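4,5-DOPA dioxygenase extradiol (Escherichia coli, PDB 2PW6) opens the aromatic ring of L-DOPA between carbons 4 and 5 in vitro, as a zinc-containing extradiol dioxygenase whose physiological substrate is unknown. Local coordinates at residues L18-H22 and H234-L238; N174-N178 and S262-L266; S196-V201 and L216-H222; V53-W58 and W117-S123. All blocks are in the same frame, centred on the assembly; numbering follows the deposited sequence.

Contact 1: L18-H22 and H234-L238. With ZN (zinc ion), chain B.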
loop_
_atom_site.group_PDB
_atom_site.type_symbol
_atom_site.label_atom_id
_atom_site.label_comp_id
_atom_site.label_asym_id
_atom_site.label_seq_id
_atom_site.Cartn_x
_atom_site.Cartn_y
_atom_site.Cartn_z
ATOM N N LEU A 18 22.737 -0.756 1.626
ATOM C CA LEU A 18 22.048 -1.231 0.447
ATOM C C LEU A 18 20.855 -0.365 0.104
ATOM O O LEU A 18 19.996 -0.125 0.959
ATOM C CB LEU A 18 21.563 -2.653 0.671
ATOM C CG LEU A 18 22.439 -3.804 0.182
ATOM C CD1 LEU A 18 23.826 -3.790 0.785
ATOM C CD2 LEU A 18 21.729 -5.082 0.557
ATOM N N PHE A 19 20.835 0.117 -1.138
ATOM C CA PHE A 19 19.643 0.725 -1.755
ATOM C C PHE A 19 19.055 -0.266 -2.735
ATOM O O PHE A 19 19.732 -0.698 -3.643
ATOM C CB PHE A 19 19.972 2.034 -2.505
ATOM C CG PHE A 19 18.804 2.573 -3.287
ATOM C CD1 PHE A 19 17.748 3.188 -2.638
ATOM C CD2 PHE A 19 18.730 2.392 -4.688
ATOM C CE1 PHE A 19 16.670 3.659 -3.338
ATOM C CE2 PHE A 19 17.645 2.851 -5.403
ATOM C CZ PHE A 19 16.622 3.487 -4.747
ATOM N N LEU A 20 17.803 -0.642 -2.554
ATOM C CA LEU A 20 17.182 -1.558 -3.476
ATOM C C LEU A 20 16.044 -0.856 -4.216
ATOM O O LEU A 20 15.215 -0.190 -3.594
ATOM C CB LEU A 20 16.653 -2.824 -2.775
ATOM C CG LEU A 20 17.537 -3.877 -2.079
ATOM C CD1 LEU A 20 18.899 -4.022 -2.738
ATOM C CD2 LEU A 20 17.723 -3.534 -0.605
ATOM N N GLY A 21 16.030 -1.013 -5.545
ATOM C CA GLY A 21 14.879 -0.705 -6.369
ATOM C C GLY A 21 13.888 -1.791 -6.091
ATOM O O GLY A 21 14.210 -2.966 -6.186
ATOM N N HIS A 22 12.677 -1.441 -5.713
ATOM C CA HIS A 22 11.676 -2.421 -5.355
ATOM C C HIS A 22 10.469 -2.447 -6.272
ATOM O O HIS A 22 10.297 -1.561 -7.066
ATOM C CB HIS A 22 11.262 -2.278 -3.889
ATOM C CG HIS A 22 10.419 -1.076 -3.592
ATOM N ND1 HIS A 22 10.671 -0.246 -2.534
ATOM C CD2 HIS A 22 9.314 -0.589 -4.184
ATOM C CE1 HIS A 22 9.774 0.707 -2.496
ATOM N NE2 HIS A 22 8.938 0.525 -3.489
ATOM N N HIS A 234 10.720 8.380 -3.585
ATOM C CA HIS A 234 11.315 7.118 -4.077
ATOM C C HIS A 234 12.762 7.191 -4.484
ATOM O O HIS A 234 13.451 6.156 -4.589
ATOM C CB HIS A 234 10.481 6.484 -5.169
ATOM C CG HIS A 234 9.373 5.607 -4.669
ATOM N ND1 HIS A 234 8.153 6.105 -4.292
ATOM C CD2 HIS A 234 9.242 4.264 -4.650
ATOM C CE1 HIS A 234 7.333 5.115 -4.000
ATOM N NE2 HIS A 234 7.969 3.975 -4.202
ATOM N N TYR A 235 13.235 8.414 -4.680
ATOM C CA TYR A 235 14.635 8.662 -4.962
ATOM C C TYR A 235 15.556 8.933 -3.735
ATOM O O TYR A 235 16.718 8.478 -3.679
ATOM C CB TYR A 235 14.693 9.861 -5.879
ATOM C CG TYR A 235 16.078 10.232 -6.252
ATOM C CD1 TYR A 235 16.736 9.543 -7.266
ATOM C CD2 TYR A 235 16.754 11.285 -5.593
ATOM C CE1 TYR A 235 18.050 9.880 -7.637
ATOM C CE2 TYR A 235 18.075 11.625 -5.952
ATOM C CZ TYR A 235 18.715 10.910 -6.977
ATOM O OH TYR A 235 20.026 11.216 -7.383
ATOM N N LEU A 236 15.037 9.712 -2.792
ATOM C CA LEU A 236 15.776 10.156 -1.590
ATOM C C LEU A 236 16.489 9.041 -0.793
ATOM O O LEU A 236 17.577 9.297 -0.268
ATOM C CB LEU A 236 14.863 10.975 -0.640
ATOM C CG LEU A 236 14.506 12.406 -1.093
ATOM C CD1 LEU A 236 13.490 13.125 -0.126
ATOM C CD2 LEU A 236 15.776 13.281 -1.308
ATOM N N PRO A 237 15.902 7.821 -0.729
ATOM C CA PRO A 237 16.510 6.734 0.002
ATOM C C PRO A 237 17.902 6.360 -0.443
ATOM O O PRO A 237 18.701 5.918 0.391
ATOM C CB PRO A 237 15.524 5.566 -0.218
ATOM C CG PRO A 237 14.251 6.206 -0.426
ATOM C CD PRO A 237 14.584 7.403 -1.253
ATOM N N LEU A 238 18.203 6.526 -1.729
ATOM C CA LEU A 238 19.535 6.297 -2.247
ATOM C C LEU A 238 20.570 7.219 -1.610
ATOM O O LEU A 238 21.707 6.843 -1.425
ATOM C CB LEU A 238 19.549 6.475 -3.791
ATOM C CG LEU A 238 20.924 6.438 -4.483
ATOM C CD1 LEU A 238 21.614 5.142 -4.224
ATOM C CD2 LEU A 238 20.841 6.700 -5.993
HETATM ZN ZN ZN B . 7.238 2.147 -3.978
#
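F19 meets H234, P237 and L238, and three residues further on H22 joins H234 through a shared zinc ion. CG of F19 stands anti to the backbone N (chi1 173°), which carries the ring off strand 17-21 and against the first turn of helix 236-243. L238 CB sits over the middle of one ring face, 3.9 Å from the centroid and 11° off the normal, a CH-pi contact. L238 CD1 lies beside F19 CB at the base of the same side chain. Along the ring edge, P237 CB comes within 3.8 Å of F19 CE1, while the carbonyl oxygen of H234 lies near the plane at 4.1 Å from F19 CZ. A strand of the central sheet is thus packed against a helix start, and at the strand's end the chain delivers a metal ligand, H22, into the zinc site of this LigB-type dioxygenase. H22 NE2 binds the zinc at 2.4 Å and H234 NE2 at 2.0 Å; the two nitrogens are 3.7 Å apart. The imidazole planes are inclined at 68°, neither stacked nor edge-to-face. On the far side of the H22 ring, ND1 is hydrogen-bonded to S172 OG, which, together with the zinc bond, restrains the rotation of the imidazole. H57 of the same chain and D86 of the second subunit complete the set of zinc ligands.

Contact 2: N174-N178 and S262-L266. With ZN (zinc ion), chain D.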
loop_
_atom_site.group_PDB
_atom_site.type_symbol
_atom_site.label_atom_id
_atom_site.label_comp_id
_atom_site.label_asym_id
_atom_site.label_seq_id
_atom_site.Cartn_x
_atom_site.Cartn_y
_atom_site.Cartn_z
ATOM N N ASN A 174 13.180 3.756 -5.634
ATOM C CA ASN A 174 13.241 3.655 -7.129
ATOM C C ASN A 174 13.734 4.985 -7.658
ATOM O O ASN A 174 13.055 6.026 -7.482
ATOM C CB ASN A 174 11.859 3.361 -7.795
ATOM C CG ASN A 174 11.300 1.952 -7.507
ATOM O OD1 ASN A 174 10.220 1.817 -6.883
ATOM N ND2 ASN A 174 11.969 0.903 -8.028
ATOM N N VAL A 175 14.913 4.981 -8.279
ATOM C CA VAL A 175 15.498 6.198 -8.820
ATOM C C VAL A 175 14.723 6.778 -10.048
ATOM O O VAL A 175 14.856 7.994 -10.364
ATOM C CB VAL A 175 16.997 6.019 -9.135
ATOM C CG1 VAL A 175 17.720 5.448 -7.922
ATOM C CG2 VAL A 175 17.211 5.124 -10.391
ATOM N N VAL A 176 13.890 5.948 -10.683
ATOM C CA VAL A 176 12.877 6.429 -11.652
ATOM C C VAL A 176 11.505 5.941 -11.256
ATOM O O VAL A 176 11.268 4.720 -11.131
ATOM C CB VAL A 176 13.126 5.986 -13.176
ATOM C CG1 VAL A 176 12.070 6.621 -14.092
ATOM C CG2 VAL A 176 14.535 6.323 -13.648
ATOM N N HIS A 177 10.575 6.883 -11.092
ATOM C CA HIS A 177 9.327 6.505 -10.487
ATOM C C HIS A 177 8.208 7.458 -10.812
ATOM O O HIS A 177 7.869 8.348 -10.014
ATOM C CB HIS A 177 9.488 6.344 -8.943
ATOM C CG HIS A 177 8.257 5.817 -8.270
ATOM N ND1 HIS A 177 7.129 6.599 -8.061
ATOM C CD2 HIS A 177 7.956 4.571 -7.823
ATOM C CE1 HIS A 177 6.219 5.859 -7.438
ATOM N NE2 HIS A 177 6.688 4.625 -7.302
ATOM N N ASN A 178 7.596 7.232 -11.964
ATOM C CA ASN A 178 6.479 8.040 -12.420
ATOM C C ASN A 178 5.439 7.040 -12.842
ATOM O O ASN A 178 5.622 6.367 -13.851
ATOM C CB ASN A 178 6.892 8.968 -13.576
ATOM C CG ASN A 178 5.815 10.020 -13.904
ATOM O OD1 ASN A 178 4.639 9.741 -13.795
ATOM N ND2 ASN A 178 6.234 11.240 -14.259
ATOM N N SER A 262 9.213 2.762 -17.178
ATOM C CA SER A 262 9.835 3.762 -16.296
ATOM C C SER A 262 10.099 3.369 -14.830
ATOM O O SER A 262 10.650 4.162 -14.099
ATOM C CB SER A 262 9.088 5.102 -16.365
ATOM O OG SER A 262 7.739 4.870 -16.094
ATOM N N LEU A 263 9.734 2.169 -14.400
ATOM C CA LEU A 263 10.102 1.739 -13.050
ATOM C C LEU A 263 11.562 1.295 -12.976
ATOM O O LEU A 263 11.882 0.160 -13.322
ATOM C CB LEU A 263 9.162 0.643 -12.555
ATOM C CG LEU A 263 9.127 0.334 -11.050
ATOM C CD1 LEU A 263 8.763 1.576 -10.163
ATOM C CD2 LEU A 263 8.122 -0.741 -10.836
ATOM N N SER A 264 12.454 2.171 -12.512
ATOM C CA SER A 264 13.853 1.736 -12.379
ATOM C C SER A 264 14.164 0.846 -11.153
ATOM O O SER A 264 13.726 1.108 -10.021
ATOM C CB SER A 264 14.856 2.867 -12.499
ATOM O OG SER A 264 16.162 2.322 -12.369
HETATM N N MSE A 265 14.910 -0.222 -11.428
HETATM C CA MSE A 265 15.130 -1.299 -10.471
HETATM C C MSE A 265 16.581 -1.292 -10.032
HETATM O O MSE A 265 17.061 -2.231 -9.392
HETATM C CB MSE A 265 14.754 -2.666 -11.072
HETATM C CG MSE A 265 13.273 -2.969 -11.275
HETATM SE SE MSE A 265 12.003 -2.650 -9.781
HETATM C CE MSE A 265 10.986 -4.295 -9.808
ATOM N N LEU A 266 17.277 -0.221 -10.388
ATOM C CA LEU A 266 18.637 0.005 -9.980
ATOM C C LEU A 266 18.865 -0.125 -8.461
ATOM O O LEU A 266 18.429 0.741 -7.677
ATOM C CB LEU A 266 19.085 1.386 -10.438
ATOM C CG LEU A 266 20.528 1.745 -10.100
ATOM C CD1 LEU A 266 21.519 0.787 -10.780
ATOM C CD2 LEU A 266 20.785 3.121 -10.544
HETATM ZN ZN ZN D . 6.562 8.565 -8.148
HETATM O O HOH W 1 15.959 2.184 -8.201
#
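N174 and V176 bond to S264, tying the loop that follows strand 167-173 to strand 263-264, just where S262 and L263 form a classic beta bulge opposite E259. Two direct hydrogen bonds cross the contact. The backbone N of S264 gives a 3.1 Å bond to V176 O. The side-chain amide of N174 reaches the carbonyl of S264 itself: ND2 donates to S264 O at 2.7 Å, with an N-H...O angle of 150° and the donor tilted 26° from the carbonyl plane. N174 ND2 is also bonded to H22 O, so the amide's rotation is held from two directions next to a zinc ligand. A water adds a third link, accepting from V175 N and donating to S264 O and L266 O.

The rest is van der Waals packing, in part against polar atoms. S264 CB rests against V176 CB at 3.6 Å, and V175 CG2 touches both S264 OG and L266 CD2. S264 OG has its main partner outside, N198 of helix 192-202. L263 starts away from the loop but turns its CD1 back to N174 OD1 and to the imidazole of H177, alongside which it runs.

The metal interactions belong to H177, identified experimentally as a zinc-binding residue. Its NE2 is hydrogen-bonded to D86 of the second subunit, while a zinc ion separate from the one held by H22 is gripped by both H177 O, at 2.3 Å, and H177 ND1, at 2.0 Å.

Contact 3: S196-V201 and L216-H222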
loop_
_atom_site.group_PDB
_atom_site.type_symbol
_atom_site.label_atom_id
_atom_site.label_comp_id
_atom_site.label_asym_id
_atom_site.label_seq_id
_atom_site.Cartn_x
_atom_site.Cartn_y
_atom_site.Cartn_z
ATOM N N SER A 196 17.950 7.560 -19.987
ATOM C CA SER A 196 18.728 8.792 -19.803
ATOM C C SER A 196 18.950 9.134 -18.294
ATOM O O SER A 196 20.095 9.191 -17.834
ATOM C CB SER A 196 18.080 9.974 -20.543
ATOM O OG SER A 196 18.954 11.088 -20.583
ATOM N N PHE A 197 17.869 9.352 -17.532
ATOM C CA PHE A 197 18.033 9.761 -16.114
ATOM C C PHE A 197 18.752 8.696 -15.306
ATOM O O PHE A 197 19.647 9.006 -14.525
ATOM C CB PHE A 197 16.725 10.156 -15.436
ATOM C CG PHE A 197 16.911 10.660 -14.006
ATOM C CD1 PHE A 197 17.271 11.985 -13.764
ATOM C CD2 PHE A 197 16.730 9.793 -12.909
ATOM C CE1 PHE A 197 17.450 12.450 -12.434
ATOM C CE2 PHE A 197 16.897 10.245 -11.595
ATOM C CZ PHE A 197 17.265 11.575 -11.354
ATOM N N ASN A 198 18.392 7.441 -15.539
ATOM C CA ASN A 198 19.011 6.311 -14.859
ATOM C C ASN A 198 20.529 6.251 -15.028
ATOM O O ASN A 198 21.270 6.003 -14.062
ATOM C CB ASN A 198 18.374 5.015 -15.339
ATOM C CG ASN A 198 18.518 3.887 -14.340
ATOM O OD1 ASN A 198 17.880 3.893 -13.268
ATOM N ND2 ASN A 198 19.332 2.897 -14.686
ATOM N N GLU A 199 20.991 6.500 -16.258
ATOM C CA GLU A 199 22.419 6.469 -16.575
ATOM C C GLU A 199 23.188 7.610 -15.919
ATOM O O GLU A 199 24.320 7.432 -15.521
ATOM C CB GLU A 199 22.636 6.438 -18.113
ATOM C CG GLU A 199 22.119 5.136 -18.782
ATOM C CD GLU A 199 22.818 3.880 -18.279
ATOM O OE1 GLU A 199 24.031 3.927 -17.989
ATOM O OE2 GLU A 199 22.160 2.828 -18.169
ATOM N N TYR A 200 22.569 8.779 -15.830
ATOM C CA TYR A 200 23.069 9.905 -15.047
ATOM C C TYR A 200 23.185 9.562 -13.553
ATOM O O TYR A 200 24.070 10.083 -12.865
ATOM C CB TYR A 200 22.129 11.092 -15.230
ATOM C CG TYR A 200 22.376 12.297 -14.345
ATOM C CD1 TYR A 200 23.492 13.126 -14.543
ATOM C CD2 TYR A 200 21.474 12.638 -13.328
ATOM C CE1 TYR A 200 23.711 14.253 -13.749
ATOM C CE2 TYR A 200 21.685 13.773 -12.522
ATOM C CZ TYR A 200 22.803 14.573 -12.739
ATOM O OH TYR A 200 23.016 15.706 -11.955
ATOM N N VAL A 201 22.280 8.708 -13.060
ATOM C CA VAL A 201 22.383 8.176 -11.694
ATOM C C VAL A 201 23.638 7.296 -11.559
ATOM O O VAL A 201 24.563 7.649 -10.826
ATOM C CB VAL A 201 21.060 7.469 -11.188
ATOM C CG1 VAL A 201 21.319 6.623 -9.938
ATOM C CG2 VAL A 201 19.998 8.501 -10.885
ATOM N N LEU A 216 24.002 13.829 -7.932
ATOM C CA LEU A 216 22.892 13.032 -7.423
ATOM C C LEU A 216 22.115 13.742 -6.327
ATOM O O LEU A 216 20.970 13.400 -6.042
ATOM C CB LEU A 216 23.375 11.661 -6.983
ATOM C CG LEU A 216 23.978 10.819 -8.108
ATOM C CD1 LEU A 216 24.095 9.360 -7.673
ATOM C CD2 LEU A 216 23.156 10.903 -9.394
ATOM N N VAL A 217 22.733 14.758 -5.735
ATOM C CA VAL A 217 22.042 15.617 -4.785
ATOM C C VAL A 217 21.248 16.662 -5.554
ATOM O O VAL A 217 20.132 16.989 -5.183
ATOM C CB VAL A 217 23.034 16.287 -3.792
ATOM C CG1 VAL A 217 22.417 17.518 -3.115
ATOM C CG2 VAL A 217 23.508 15.267 -2.773
ATOM N N ASN A 218 21.855 17.189 -6.619
ATOM C CA ASN A 218 21.216 18.163 -7.517
ATOM C C ASN A 218 20.506 17.457 -8.680
ATOM O O ASN A 218 20.565 17.929 -9.820
ATOM C CB ASN A 218 22.264 19.144 -8.088
ATOM C CG ASN A 218 22.912 20.013 -7.017
ATOM O OD1 ASN A 218 22.249 20.794 -6.332
ATOM N ND2 ASN A 218 24.220 19.894 -6.890
ATOM N N TYR A 219 19.848 16.334 -8.394
ATOM C CA TYR A 219 19.314 15.452 -9.438
ATOM C C TYR A 219 18.255 16.146 -10.321
ATOM O O TYR A 219 18.139 15.844 -11.492
ATOM C CB TYR A 219 18.792 14.125 -8.853
ATOM C CG TYR A 219 17.503 14.284 -8.084
ATOM C CD1 TYR A 219 16.277 13.901 -8.635
ATOM C CD2 TYR A 219 17.500 14.841 -6.809
ATOM C CE1 TYR A 219 15.078 14.061 -7.919
ATOM C CE2 TYR A 219 16.321 15.005 -6.097
ATOM C CZ TYR A 219 15.113 14.612 -6.644
ATOM O OH TYR A 219 13.939 14.800 -5.903
ATOM N N LEU A 220 17.522 17.097 -9.761
ATOM C CA LEU A 220 16.522 17.841 -10.528
ATOM C C LEU A 220 17.119 18.764 -11.611
ATOM O O LEU A 220 16.378 19.282 -12.451
ATOM C CB LEU A 220 15.575 18.606 -9.593
ATOM C CG LEU A 220 14.623 17.723 -8.778
ATOM C CD1 LEU A 220 13.841 18.559 -7.757
ATOM C CD2 LEU A 220 13.675 16.972 -9.697
ATOM N N ASP A 221 18.445 18.958 -11.573
ATOM C CA ASP A 221 19.210 19.641 -12.634
ATOM C C ASP A 221 19.235 18.890 -13.969
ATOM O O ASP A 221 19.621 19.458 -14.986
ATOM C CB ASP A 221 20.661 19.889 -12.204
ATOM C CG ASP A 221 20.785 21.005 -11.190
ATOM O OD1 ASP A 221 19.743 21.605 -10.843
ATOM O OD2 ASP A 221 21.921 21.271 -10.728
ATOM N N HIS A 222 18.842 17.619 -13.966
ATOM C CA HIS A 222 18.777 16.822 -15.187
ATOM C C HIS A 222 17.442 17.088 -15.898
ATOM O O HIS A 222 16.453 17.474 -15.241
ATOM C CB HIS A 222 18.931 15.348 -14.818
ATOM C CG HIS A 222 19.215 14.436 -15.976
ATOM N ND1 HIS A 222 18.220 13.796 -16.684
ATOM C CD2 HIS A 222 20.384 14.006 -16.505
ATOM C CE1 HIS A 222 18.764 13.012 -17.595
ATOM N NE2 HIS A 222 20.075 13.131 -17.519
#
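H222 sets CD2 of its imidazole over one face of Y200 and takes the edge of F197 on its own ring, so the three residues make an aromatic cluster. It joins helix 192-202 to the loop and short 3-10 turn 219-221 that follow it in the chain. H222 CD2 is 3.4 Å above the Y200 plane, offset toward the rim near CG; the two side chains run antiparallel, one past the other, and their planes, 31° apart, make an oblique pair. F197 is turned far more steeply. Its edge is directed at the H222 face in an offset edge-to-face arrangement, with planes at 79° and CD1 3.6 Å from H222 ND1. At the edge of the imidazole, close to its plane, S196 OG is 3.6 Å from H222 CE1. The F197 rim also meets Y219: Y219 O lies in the plane of the F197 ring, 3.6 Å from F197 CE1, and F197 CZ touches the edge of the Y219 ring at CD1.

Both F197 and Y200 place CG anti to the backbone N, which sends both rings out from the helix to the same side of the H222 imidazole. Y219 is itself stacked on Y235, and this carries the aromatic packing on toward helix 236-243.

One turn along from F197, the contact becomes aliphatic. L216 fits its branched end against the last turn of the helix: CD2 lies 4.2 Å from V201 CG2, and CD1 comes to 3.6 Å from V201 O.

Contact 4: V53-W58 and W117-S123. With ZN (zinc ion), chain C; ZN (zinc ion), chain B.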
loop_
_atom_site.group_PDB
_atom_site.type_symbol
_atom_site.label_atom_id
_atom_site.label_comp_id
_atom_site.label_asym_id
_atom_site.label_seq_id
_atom_site.Cartn_x
_atom_site.Cartn_y
_atom_site.Cartn_z
ATOM N N VAL A 53 15.855 0.148 8.460
ATOM C CA VAL A 53 15.092 0.182 7.221
ATOM C C VAL A 53 14.621 1.599 6.888
ATOM O O VAL A 53 13.952 2.224 7.700
ATOM C CB VAL A 53 13.849 -0.746 7.270
ATOM C CG1 VAL A 53 13.293 -0.939 5.841
ATOM C CG2 VAL A 53 14.223 -2.078 7.753
ATOM N N VAL A 54 15.006 2.090 5.707
ATOM C CA VAL A 54 14.477 3.347 5.129
ATOM C C VAL A 54 13.602 3.012 3.897
ATOM O O VAL A 54 14.043 2.327 2.970
ATOM C CB VAL A 54 15.592 4.364 4.826
ATOM C CG1 VAL A 54 15.004 5.649 4.214
ATOM C CG2 VAL A 54 16.358 4.743 6.132
ATOM N N SER A 55 12.342 3.426 3.918
ATOM C CA SER A 55 11.458 3.225 2.751
ATOM C C SER A 55 10.973 4.519 2.165
ATOM O O SER A 55 10.626 5.420 2.918
ATOM C CB SER A 55 10.220 2.442 3.129
ATOM O OG SER A 55 9.359 2.282 2.023
ATOM N N ALA A 56 10.888 4.572 0.819
ATOM C CA ALA A 56 10.151 5.619 0.056
ATOM C C ALA A 56 8.816 5.961 0.669
ATOM O O ALA A 56 8.362 7.103 0.673
ATOM C CB ALA A 56 9.907 5.128 -1.399
ATOM N N HIS A 57 8.148 4.940 1.145
ATOM C CA HIS A 57 6.803 5.087 1.627
ATOM C C HIS A 57 6.664 5.581 3.099
ATOM O O HIS A 57 5.575 5.724 3.558
ATOM C CB HIS A 57 6.063 3.769 1.411
ATOM C CG HIS A 57 5.891 3.396 -0.030
ATOM N ND1 HIS A 57 4.750 3.706 -0.735
ATOM C CD2 HIS A 57 6.705 2.734 -0.895
ATOM C CE1 HIS A 57 4.862 3.251 -1.970
ATOM N NE2 HIS A 57 6.043 2.662 -2.100
ATOM N N TRP A 58 7.750 5.863 3.812
ATOM C CA TRP A 58 7.673 6.535 5.170
ATOM C C TRP A 58 8.250 7.940 4.983
ATOM O O TRP A 58 9.411 8.201 5.244
ATOM C CB TRP A 58 8.406 5.740 6.288
ATOM C CG TRP A 58 8.033 4.210 6.316
ATOM C CD1 TRP A 58 6.779 3.657 6.209
ATOM C CD2 TRP A 58 8.925 3.113 6.448
ATOM N NE1 TRP A 58 6.837 2.276 6.247
ATOM C CE2 TRP A 58 8.150 1.924 6.406
ATOM C CE3 TRP A 58 10.305 3.011 6.644
ATOM C CZ2 TRP A 58 8.723 0.654 6.528
ATOM C CZ3 TRP A 58 10.871 1.743 6.773
ATOM C CH2 TRP A 58 10.083 0.590 6.714
ATOM N N TRP A 117 5.510 0.652 11.866
ATOM C CA TRP A 117 4.708 1.095 10.698
ATOM C C TRP A 117 4.544 -0.051 9.720
ATOM O O TRP A 117 5.473 -0.819 9.507
ATOM C CB TRP A 117 5.409 2.234 9.957
ATOM C CG TRP A 117 5.817 3.379 10.822
ATOM C CD1 TRP A 117 5.085 3.944 11.870
ATOM C CD2 TRP A 117 7.030 4.113 10.742
ATOM N NE1 TRP A 117 5.794 4.980 12.419
ATOM C CE2 TRP A 117 6.994 5.098 11.759
ATOM C CE3 TRP A 117 8.162 4.028 9.932
ATOM C CZ2 TRP A 117 8.025 5.991 11.945
ATOM C CZ3 TRP A 117 9.177 4.913 10.124
ATOM C CH2 TRP A 117 9.109 5.886 11.100
ATOM N N GLY A 118 3.389 -0.174 9.092
ATOM C CA GLY A 118 3.250 -1.182 8.039
ATOM C C GLY A 118 4.345 -1.038 6.981
ATOM O O GLY A 118 4.806 0.069 6.674
ATOM N N PHE A 119 4.793 -2.173 6.450
ATOM C CA PHE A 119 5.745 -2.195 5.353
ATOM C C PHE A 119 4.982 -2.071 4.036
ATOM O O PHE A 119 4.034 -2.813 3.802
ATOM C CB PHE A 119 6.548 -3.504 5.371
ATOM C CG PHE A 119 7.536 -3.601 6.507
ATOM C CD1 PHE A 119 8.843 -3.152 6.351
ATOM C CD2 PHE A 119 7.155 -4.127 7.734
ATOM C CE1 PHE A 119 9.763 -3.230 7.386
ATOM C CE2 PHE A 119 8.075 -4.203 8.799
ATOM C CZ PHE A 119 9.372 -3.749 8.614
ATOM N N ASP A 120 5.376 -1.124 3.191
ATOM C CA ASP A 120 4.909 -1.140 1.788
ATOM C C ASP A 120 5.190 -2.489 1.079
ATOM O O ASP A 120 6.143 -3.180 1.427
ATOM C CB ASP A 120 5.557 0.007 1.015
ATOM C CG ASP A 120 7.033 0.011 1.127
ATOM O OD1 ASP A 120 7.574 0.437 2.164
ATOM O OD2 ASP A 120 7.696 -0.360 0.162
ATOM N N HIS A 121 4.375 -2.847 0.085
ATOM C CA HIS A 121 4.584 -4.093 -0.663
ATOM C C HIS A 121 5.993 -4.289 -1.201
ATOM O O HIS A 121 6.539 -5.410 -1.163
ATOM C CB HIS A 121 3.612 -4.233 -1.824
ATOM C CG HIS A 121 2.472 -5.136 -1.524
ATOM N ND1 HIS A 121 1.201 -4.667 -1.279
ATOM C CD2 HIS A 121 2.412 -6.489 -1.395
ATOM C CE1 HIS A 121 0.395 -5.695 -1.049
ATOM N NE2 HIS A 121 1.110 -6.808 -1.095
ATOM N N GLY A 122 6.562 -3.204 -1.713
ATOM C CA GLY A 122 7.904 -3.217 -2.269
ATOM C C GLY A 122 8.969 -3.531 -1.236
ATOM O O GLY A 122 9.900 -4.281 -1.524
ATOM N N SER A 123 8.851 -2.918 -0.052
ATOM C CA SER A 123 9.827 -3.093 1.026
ATOM C C SER A 123 9.729 -4.478 1.622
ATOM O O SER A 123 10.724 -5.147 1.835
ATOM C CB SER A 123 9.613 -2.058 2.134
ATOM O OG SER A 123 10.187 -0.823 1.747
HETATM ZN ZN ZN C . 0.339 -2.369 -1.842
HETATM ZN ZN ZN B . 7.238 2.147 -3.978
#
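D120 accepts from S55 across the contact: S55 OG donates to D120 OD1 at 2.6 Å, coming from above the carboxylate plane. S123 OG, also hydrogen-bonded to S172 OG, gives OD1 a second bond on its syn side, and S123 N bonds to OD2 at 2.8 Å. D120 is therefore the N-cap of helix 121-130, its CG lodged between the backbone N and the carbonyl carbon (chi1 53°), and three donors fix its carboxylate. S55 OG also accepts from H57 N, an ST turn at the start of the type I turn S55-W58. H57 presents one face of its imidazole to D120 CB, 3.8 Å from the centroid, a CH-pi contact, while its NE2 binds zinc at 2.3 Å.

W58 makes the other polar link: NE1 donates to G118 O at 3.0 Å, and the oxygen lies in the indole plane. W117 CE3 covers one indole face, 3.6 Å from W58 CG, and S55 CB lies on the opposite face. The far edge of the W58 ring points at the face of F119 in an offset edge-to-face pair, planes at 68°, with F119 CD1 3.8 Å from CZ2. F119 reaches V53 CG1.

Strand 50-60 lies between strands 138-144 and 167-173 in the sheet; W58 and F119 both touch Q140 of the former, and helix 121-130 adds W124 and L127 against F119.

Contacts 1 and 4, their centres about 11 Å apart, share the central mixed sheet and one zinc ion. On it converge H22 just after strand 17-21, H57 of strand 50-60 and H234 before helix 236-243, with D86 of the second subunit as a fourth ligand. Contact 2, centred about 9 Å from contact 1, touches it through N174 and puts H177, with its own zinc ion, beside that site. Contact 3 sits farther out, about 12 Å from contact 2 and about 23 Å from contact 4, centre to centre; helix 192-202 connects it to contact 2 through N198. Contacts 3 and 4 are nested inside the chain loop closed by contact 1, while contact 2 crosses it.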